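PDB 5IZT: outer surface protein from Borrelia burgdorferi, which is of unproven function but belongs to the PFam54_60 family of Borrelia surface proteins, whose member BbCRASP-1 binds the complement regulator factor H. Local coordinates for residues 206-211 with 249-253; 221-225 with 244-248. All coordinates share one frame; numbering follows the deposited sequence.

Interaction 1. Residues 206-211 with 249-253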
ATOM      1  N   GLU A 206      10.567  13.621   5.086  1.00 28.75           N
ATOM      2  CA  GLU A 206      11.053  12.555   5.958  1.00 27.36           C
ATOM      3  C   GLU A 206      12.035  13.102   7.002  1.00 28.39           C
ATOM      4  O   GLU A 206      12.954  13.855   6.669  1.00 31.32           O
ATOM      5  CB  GLU A 206      11.715  11.497   5.078  1.00 32.40           C
ATOM      6  CG  GLU A 206      12.541  10.450   5.751  1.00 33.54           C
ATOM      7  CD  GLU A 206      13.104   9.464   4.741  1.00 24.69           C
ATOM      8  OE1 GLU A 206      14.145   9.763   4.109  1.00 25.70           O
ATOM      9  OE2 GLU A 206      12.526   8.384   4.588  1.00 24.48           O
ATOM     10  N   THR A 207      11.847  12.718   8.265  1.00 27.96           N
ATOM     11  CA  THR A 207      12.768  13.122   9.316  1.00 28.82           C
ATOM     12  C   THR A 207      14.084  12.360   9.213  1.00 29.09           C
ATOM     13  O   THR A 207      14.186  11.323   8.555  1.00 26.90           O
ATOM     14  CB  THR A 207      12.158  12.895  10.694  1.00 36.97           C
ATOM     15  OG1 THR A 207      11.794  11.519  10.817  1.00 31.51           O
ATOM     16  CG2 THR A 207      10.921  13.768  10.875  1.00 48.59           C
ATOM     17  N   TYR A 208      15.113  12.884   9.891  1.00 29.92           N
ATOM     18  CA  TYR A 208      16.427  12.264   9.758  1.00 29.88           C
ATOM     19  C   TYR A 208      16.413  10.818  10.250  1.00 27.35           C
ATOM     20  O   TYR A 208      17.027   9.941   9.631  1.00 32.21           O
ATOM     21  CB  TYR A 208      17.498  13.063  10.508  1.00 32.41           C
ATOM     22  CG  TYR A 208      18.864  12.470  10.268  1.00 44.09           C
ATOM     23  CD1 TYR A 208      19.564  12.768   9.101  1.00 57.88           C
ATOM     24  CD2 TYR A 208      19.440  11.585  11.172  1.00 49.09           C
ATOM     25  CE1 TYR A 208      20.807  12.220   8.851  1.00 66.27           C
ATOM     26  CE2 TYR A 208      20.684  11.029  10.930  1.00 56.00           C
ATOM     27  CZ  TYR A 208      21.364  11.353   9.769  1.00 65.86           C
ATOM     28  OH  TYR A 208      22.603  10.812   9.519  1.00 71.94           O
ATOM     29  N   ASP A 209      15.721  10.544  11.357  1.00 23.94           N
ATOM     30  CA  ASP A 209      15.660   9.174  11.858  1.00 21.72           C
ATOM     31  C   ASP A 209      14.577   8.331  11.166  1.00 21.63           C
ATOM     32  O   ASP A 209      14.239   7.254  11.676  1.00 16.99           O
ATOM     33  CB  ASP A 209      15.489   9.165  13.394  1.00 29.21           C
ATOM     34  CG  ASP A 209      14.126   9.683  13.877  1.00 32.09           C
ATOM     35  OD1 ASP A 209      13.191   9.866  13.077  1.00 28.25           O
ATOM     36  OD2 ASP A 209      13.988   9.918  15.098  1.00 30.58           O
ATOM     37  N   GLN A 210      14.045   8.803  10.031  1.00 16.98           N
ATOM     38  CA  GLN A 210      13.023   8.095   9.239  1.00 15.71           C
ATOM     39  C   GLN A 210      11.880   7.597  10.135  1.00 18.73           C
ATOM     40  O   GLN A 210      11.478   6.428  10.092  1.00 15.03           O
ATOM     41  CB  GLN A 210      13.653   6.942   8.436  1.00 16.92           C
ATOM     42  CG  GLN A 210      14.823   7.413   7.558  1.00 17.33           C
ATOM     43  CD  GLN A 210      15.718   6.280   7.039  1.00 16.80           C
ATOM     44  OE1 GLN A 210      15.369   5.105   7.108  1.00 14.57           O
ATOM     45  NE2 GLN A 210      16.888   6.648   6.523  1.00 17.54           N
ATOM     46  N   PHE A 211      11.375   8.507  10.976  1.00 20.45           N
ATOM     47  CA  PHE A 211      10.241   8.251  11.871  1.00 23.70           C
ATOM     48  C   PHE A 211      10.491   7.034  12.766  1.00 18.46           C
ATOM     49  O   PHE A 211       9.627   6.170  12.929  1.00 22.04           O
ATOM     50  CB  PHE A 211       8.941   8.095  11.072  1.00 17.99           C
ATOM     51  CG  PHE A 211       8.673   9.250  10.138  1.00 20.68           C
ATOM     52  CD1 PHE A 211       8.177  10.452  10.624  1.00 33.45           C
ATOM     53  CD2 PHE A 211       8.946   9.141   8.777  1.00 16.95           C
ATOM     54  CE1 PHE A 211       7.948  11.535   9.767  1.00 35.39           C
ATOM     55  CE2 PHE A 211       8.724  10.209   7.916  1.00 19.63           C
ATOM     56  CZ  PHE A 211       8.222  11.411   8.412  1.00 31.67           C
ATOM     57  N   ARG A 249      10.944   3.915   0.758  1.00 13.42           N
ATOM     58  CA  ARG A 249      10.356   4.417   1.997  1.00 15.16           C
ATOM     59  C   ARG A 249       9.154   5.303   1.709  1.00 20.58           C
ATOM     60  O   ARG A 249       8.174   5.295   2.462  1.00 18.93           O
ATOM     61  CB  ARG A 249      11.385   5.206   2.819  1.00 16.44           C
ATOM     62  CG  ARG A 249      12.604   4.389   3.225  1.00 15.43           C
ATOM     63  CD  ARG A 249      13.402   5.125   4.289  1.00 13.40           C
ATOM     64  NE  ARG A 249      14.037   6.360   3.828  1.00 14.98           N
ATOM     65  CZ  ARG A 249      15.281   6.426   3.365  1.00 20.35           C
ATOM     66  NH1 ARG A 249      16.011   5.310   3.256  1.00 14.73           N
ATOM     67  NH2 ARG A 249      15.805   7.604   3.028  1.00 16.05           N
ATOM     68  N   ASN A 250       9.199   6.053   0.616  1.00 18.18           N
ATOM     69  CA  ASN A 250       8.063   6.915   0.324  0.50 20.96           C
ATOM     70  C   ASN A 250       6.826   6.130  -0.088  1.00 18.55           C
ATOM     71  O   ASN A 250       5.711   6.660   0.033  1.00 17.12           O
ATOM     72  CB  ASN A 250       8.449   7.942  -0.734  0.50 26.39           C
ATOM     73  CG  ASN A 250       9.096   9.169  -0.118  0.50 28.36           C
ATOM     74  OD1 ASN A 250      10.169   9.085   0.476  0.50 30.93           O
ATOM     75  ND2 ASN A 250       8.434  10.309  -0.236  0.50 32.74           N
ATOM     76  N   LYS A 251       6.979   4.881  -0.550  1.00 17.79           N
ATOM     77  CA  LYS A 251       5.786   4.065  -0.780  1.00 18.62           C
ATOM     78  C   LYS A 251       5.084   3.749   0.535  1.00 17.46           C
ATOM     79  O   LYS A 251       3.851   3.687   0.581  1.00 13.67           O
ATOM     80  CB  LYS A 251       6.148   2.773  -1.510  1.00 19.37           C
ATOM     81  CG  LYS A 251       6.926   3.028  -2.805  1.00 24.05           C
ATOM     82  CD  LYS A 251       6.155   2.676  -4.014  1.00 31.06           C
ATOM     83  CE  LYS A 251       6.963   3.006  -5.275  1.00 36.13           C
ATOM     84  NZ  LYS A 251       6.473   4.265  -5.898  1.00 40.49           N
ATOM     85  N   PHE A 252       5.848   3.497   1.609  1.00 14.41           N
ATOM     86  CA  PHE A 252       5.207   3.300   2.908  1.00 11.97           C
ATOM     87  C   PHE A 252       4.530   4.581   3.379  1.00 13.85           C
ATOM     88  O   PHE A 252       3.422   4.540   3.933  1.00 14.62           O
ATOM     89  CB  PHE A 252       6.204   2.829   3.974  1.00 12.35           C
ATOM     90  CG  PHE A 252       5.549   2.576   5.298  1.00 18.76           C
ATOM     91  CD1 PHE A 252       4.738   1.445   5.479  1.00 22.27           C
ATOM     92  CD2 PHE A 252       5.677   3.489   6.341  1.00 20.07           C
ATOM     93  CE1 PHE A 252       4.093   1.219   6.692  1.00 25.29           C
ATOM     94  CE2 PHE A 252       5.020   3.275   7.574  1.00 17.55           C
ATOM     95  CZ  PHE A 252       4.239   2.131   7.747  1.00 18.98           C
ATOM     96  N   TYR A 253       5.179   5.724   3.187  1.00 14.31           N
ATOM     97  CA  TYR A 253       4.543   6.995   3.561  1.00 14.03           C
ATOM     98  C   TYR A 253       3.269   7.222   2.762  1.00 19.84           C
ATOM     99  O   TYR A 253       2.273   7.743   3.291  1.00 15.73           O
ATOM    100  CB  TYR A 253       5.515   8.158   3.356  1.00 15.03           C
ATOM    101  CG  TYR A 253       6.833   7.987   4.088  1.00 17.91           C
ATOM    102  CD1 TYR A 253       6.904   7.248   5.264  1.00 16.04           C
ATOM    103  CD2 TYR A 253       8.017   8.535   3.578  1.00 18.88           C
ATOM    104  CE1 TYR A 253       8.121   7.059   5.928  1.00 15.76           C
ATOM    105  CE2 TYR A 253       9.252   8.352   4.251  1.00 19.59           C
ATOM    106  CZ  TYR A 253       9.288   7.624   5.416  1.00 15.98           C
ATOM    107  OH  TYR A 253      10.495   7.447   6.085  1.00 18.15           O
TER
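Glu206 reaches from the loop to two residues one turn apart on helix 243-255, Arg249 and Tyr253. CG stands anti to the backbone N (chi1 167°), which carries the extended chain towards the helix. On the way CB passes Tyr253 CE2 at 4.1 Å, and CG lies 3.6 Å from Tyr253 OH. At the tip the carboxylate is gripped side-on by the guanidinium group: Arg249 NE donates a hydrogen bond to Glu206 OE2 at 2.6 Å, and Arg249 NH2 reaches Glu206 OE1 at 2.9 Å. The two planes are turned 36° apart, and both nitrogens come in on the syn side, tilted somewhat out of the carboxylate plane. Glu206 OE2 still has its anti lone pair for the Tyr253 hydroxyl, 2.7 Å from OH, while the ring stands nearly perpendicular to the carboxylate.

The turn that follows, and the residue after it, supply two more flat groups. The Gln210 amide stacks almost parallel on the guanidinium group, with NE2 over its centre, and that same NE2 bonds to Asn239 O. Arg249 NH1 is taken by the backbone oxygens of Leu238 and Ser240, so the arginine ties together two parts of the connecting segment. Phe211 turns its edge to the face of Tyr253, with centroids 5.2 Å apart; Phe211 N bonds to Thr207 OG1 across the turn. The whole is a buried bidentate salt bridge beside an edge-to-face aromatic pair, pinning the two ends of a loop that contains a type I beta turn, Thr207 to Gln210, to a helix of this all-helical domain.

Interaction 2. Residues 221-225 with 244-248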
ATOM      1  N   LEU A 221      15.352  -4.477   6.238  1.00 18.64           N
ATOM      2  CA  LEU A 221      14.978  -4.863   4.882  1.00 17.32           C
ATOM      3  C   LEU A 221      15.895  -4.196   3.863  1.00 21.56           C
ATOM      4  O   LEU A 221      16.480  -3.142   4.125  1.00 18.25           O
ATOM      5  CB  LEU A 221      13.521  -4.479   4.594  1.00 23.26           C
ATOM      6  CG  LEU A 221      12.459  -5.146   5.454  1.00 22.21           C
ATOM      7  CD1 LEU A 221      11.146  -4.432   5.240  1.00 27.67           C
ATOM      8  CD2 LEU A 221      12.335  -6.625   5.068  1.00 23.04           C
ATOM      9  N   ASP A 222      16.023  -4.833   2.702  1.00 22.51           N
ATOM     10  CA  ASP A 222      16.561  -4.198   1.507  1.00 25.64           C
ATOM     11  C   ASP A 222      15.411  -3.653   0.669  1.00 25.13           C
ATOM     12  O   ASP A 222      14.251  -3.986   0.884  1.00 27.73           O
ATOM     13  CB  ASP A 222      17.349  -5.190   0.655  1.00 30.33           C
ATOM     14  CG  ASP A 222      18.631  -5.649   1.309  1.00 43.56           C
ATOM     15  OD1 ASP A 222      19.107  -4.952   2.228  1.00 52.92           O
ATOM     16  OD2 ASP A 222      19.166  -6.705   0.889  1.00 38.51           O
ATOM     17  N   VAL A 223      15.749  -2.840  -0.332  1.00 30.20           N
ATOM     18  CA  VAL A 223      14.735  -2.367  -1.273  1.00 30.19           C
ATOM     19  C   VAL A 223      14.157  -3.561  -2.024  1.00 29.99           C
ATOM     20  O   VAL A 223      14.898  -4.427  -2.502  1.00 29.91           O
ATOM     21  CB  VAL A 223      15.346  -1.325  -2.217  1.00 33.27           C
ATOM     22  CG1 VAL A 223      14.337  -0.915  -3.282  1.00 38.37           C
ATOM     23  CG2 VAL A 223      15.782  -0.104  -1.413  1.00 29.65           C
ATOM     24  N   ILE A 224      12.824  -3.636  -2.100  1.00 37.16           N
ATOM     25  CA  ILE A 224      12.170  -4.804  -2.697  1.00 37.46           C
ATOM     26  C   ILE A 224      11.635  -4.516  -4.092  1.00 37.43           C
ATOM     27  O   ILE A 224      11.540  -5.427  -4.925  1.00 41.49           O
ATOM     28  CB  ILE A 224      11.038  -5.335  -1.790  1.00 47.99           C
ATOM     29  CG1 ILE A 224       9.764  -4.496  -1.922  1.00 43.71           C
ATOM     30  CG2 ILE A 224      11.486  -5.383  -0.335  1.00 48.49           C
ATOM     31  CD1 ILE A 224       8.616  -5.000  -1.051  1.00 48.80           C
ATOM     32  N   SER A 225      11.298  -3.265  -4.382  1.00 38.53           N
ATOM     33  CA  SER A 225      10.778  -2.952  -5.710  1.00 48.49           C
ATOM     34  C   SER A 225      11.906  -2.534  -6.656  1.00 61.51           C
ATOM     35  O   SER A 225      12.898  -3.250  -6.818  1.00 66.50           O
ATOM     36  CB  SER A 225       9.712  -1.854  -5.639  1.00 46.14           C
ATOM     37  OG  SER A 225      10.289  -0.570  -5.494  1.00 43.39           O
ATOM     38  N   GLU A 244      17.207   5.083  -4.417  1.00 23.98           N
ATOM     39  CA  GLU A 244      16.334   3.912  -4.473  1.00 29.23           C
ATOM     40  C   GLU A 244      15.634   3.676  -3.140  1.00 19.86           C
ATOM     41  O   GLU A 244      14.439   3.368  -3.106  1.00 18.83           O
ATOM     42  CB  GLU A 244      17.123   2.666  -4.887  1.00 24.93           C
ATOM     43  CG  GLU A 244      17.633   2.688  -6.305  1.00 34.33           C
ATOM     44  CD  GLU A 244      18.511   1.488  -6.584  1.00 44.03           C
ATOM     45  OE1 GLU A 244      19.665   1.472  -6.101  1.00 41.98           O
ATOM     46  OE2 GLU A 244      18.034   0.543  -7.249  1.00 43.84           O
ATOM     47  N   ALA A 245      16.357   3.813  -2.020  1.00 19.14           N
ATOM     48  CA  ALA A 245      15.720   3.561  -0.737  1.00 20.69           C
ATOM     49  C   ALA A 245      14.766   4.689  -0.364  1.00 21.06           C
ATOM     50  O   ALA A 245      13.721   4.436   0.245  1.00 15.79           O
ATOM     51  CB  ALA A 245      16.764   3.342   0.365  1.00 16.87           C
ATOM     52  N   GLU A 246      15.120   5.943  -0.667  1.00 17.19           N
ATOM     53  CA  GLU A 246      14.171   7.026  -0.403  1.00 16.70           C
ATOM     54  C   GLU A 246      12.862   6.784  -1.149  1.00 19.39           C
ATOM     55  O   GLU A 246      11.769   6.959  -0.593  1.00 18.22           O
ATOM     56  CB  GLU A 246      14.773   8.371  -0.807  1.00 19.54           C
ATOM     57  CG  GLU A 246      16.030   8.746  -0.038  1.00 32.53           C
ATOM     58  CD  GLU A 246      16.842   9.849  -0.714  1.00 48.76           C
ATOM     59  OE1 GLU A 246      16.423  10.330  -1.789  1.00 46.08           O
ATOM     60  OE2 GLU A 246      17.912  10.220  -0.174  1.00 56.45           O
ATOM     61  N   ASN A 247      12.961   6.357  -2.406  1.00 17.75           N
ATOM     62  CA  ASN A 247      11.765   6.084  -3.202  1.00 22.98           C
ATOM     63  C   ASN A 247      10.896   5.013  -2.549  1.00 20.40           C
ATOM     64  O   ASN A 247       9.664   5.145  -2.491  1.00 18.67           O
ATOM     65  CB  ASN A 247      12.179   5.651  -4.607  1.00 24.59           C
ATOM     66  CG  ASN A 247      10.990   5.477  -5.537  1.00 38.47           C
ATOM     67  OD1 ASN A 247      10.360   6.455  -5.935  1.00 45.47           O
ATOM     68  ND2 ASN A 247      10.673   4.239  -5.877  1.00 39.96           N
ATOM     69  N   GLU A 248      11.518   3.947  -2.038  1.00 18.98           N
ATOM     70  CA  GLU A 248      10.737   2.861  -1.460  1.00 17.07           C
ATOM     71  C   GLU A 248      10.171   3.223  -0.093  1.00 14.20           C
ATOM     72  O   GLU A 248       9.028   2.861   0.215  1.00 17.20           O
ATOM     73  CB  GLU A 248      11.573   1.584  -1.346  1.00 18.63           C
ATOM     74  CG  GLU A 248      10.743   0.429  -0.809  1.00 30.69           C
ATOM     75  CD  GLU A 248      11.024  -0.896  -1.465  1.00 46.10           C
ATOM     76  OE1 GLU A 248      11.461  -1.818  -0.748  1.00 54.19           O
ATOM     77  OE2 GLU A 248      10.820  -1.019  -2.686  1.00 45.25           O
TER
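Glu248 points its carboxylate at the backbone of residues 223-225, and hydrogen bonds carry most of this contact. Ile224 N donates to Glu248 OE1 over 2.6 Å, a short and fairly straight bond with an N-H...O angle of 164°, met on the syn side but 22° out of the carboxylate plane. The next amide, Ser225 N, donates a hydrogen bond to the syn lone pair of Glu248 OE2 at 2.9 Å. A third donor comes from the serine side chain: Ser225 OG also lies 2.9 Å from Glu248 OE2 and approaches nearly along the C-O bond. The hydroxyl is set for this by lying between its own backbone N and carbonyl carbon (chi1 78°), on the side of the carboxylate. Three donors thus hold the two oxygens, and the group is fixed in rotation as well as in place.

Van der Waals contacts of side-chain carbons add to these bonds. The two gamma carbons of Val223 divide the work: CG1, anti to the backbone N, lies against the carboxylate, 3.6 Å from Glu248 OE2, whereas CG2 turns to the helix and makes an apolar contact with Ala245, 3.7 Å from its CA. Ile224 crosses the glutamate at about a right angle and brings CG1 to within 3.4 Å of Glu248 OE1. Beyond the segments, Ile295 of helix 280-316 touches both Ile224 and Ser225, and Leu238 touches Glu248.

No basic side chain of either segment faces the Glu248 carboxylate; backbone amides and a hydroxyl do the bonding. Such neutral donors would probably stabilise the negative charge, so that a buried glutamate can act as a clamp on the loop backbone just before the unmodelled residues 226-233.

Overall arrangement
Interaction 1 and interaction 2 lie about 11 Å apart, centre to centre, on the same side of the chain's centre, and both use helix 243-255. Residues 244-248 and 249-253 adjoin along it, so Glu248 and Arg249, neighbours in sequence, serve different parts of the long loop between helix 179-197 and this helix. Along the chain the order is 206-211, 221-225, 244-248 and 249-253, which places the closure of interaction 2 within that of interaction 1. The helix thereby fastens the irregular connection at two points, one buried and one partly exposed, both before residues 226-233, which are not modelled and are probably mobile.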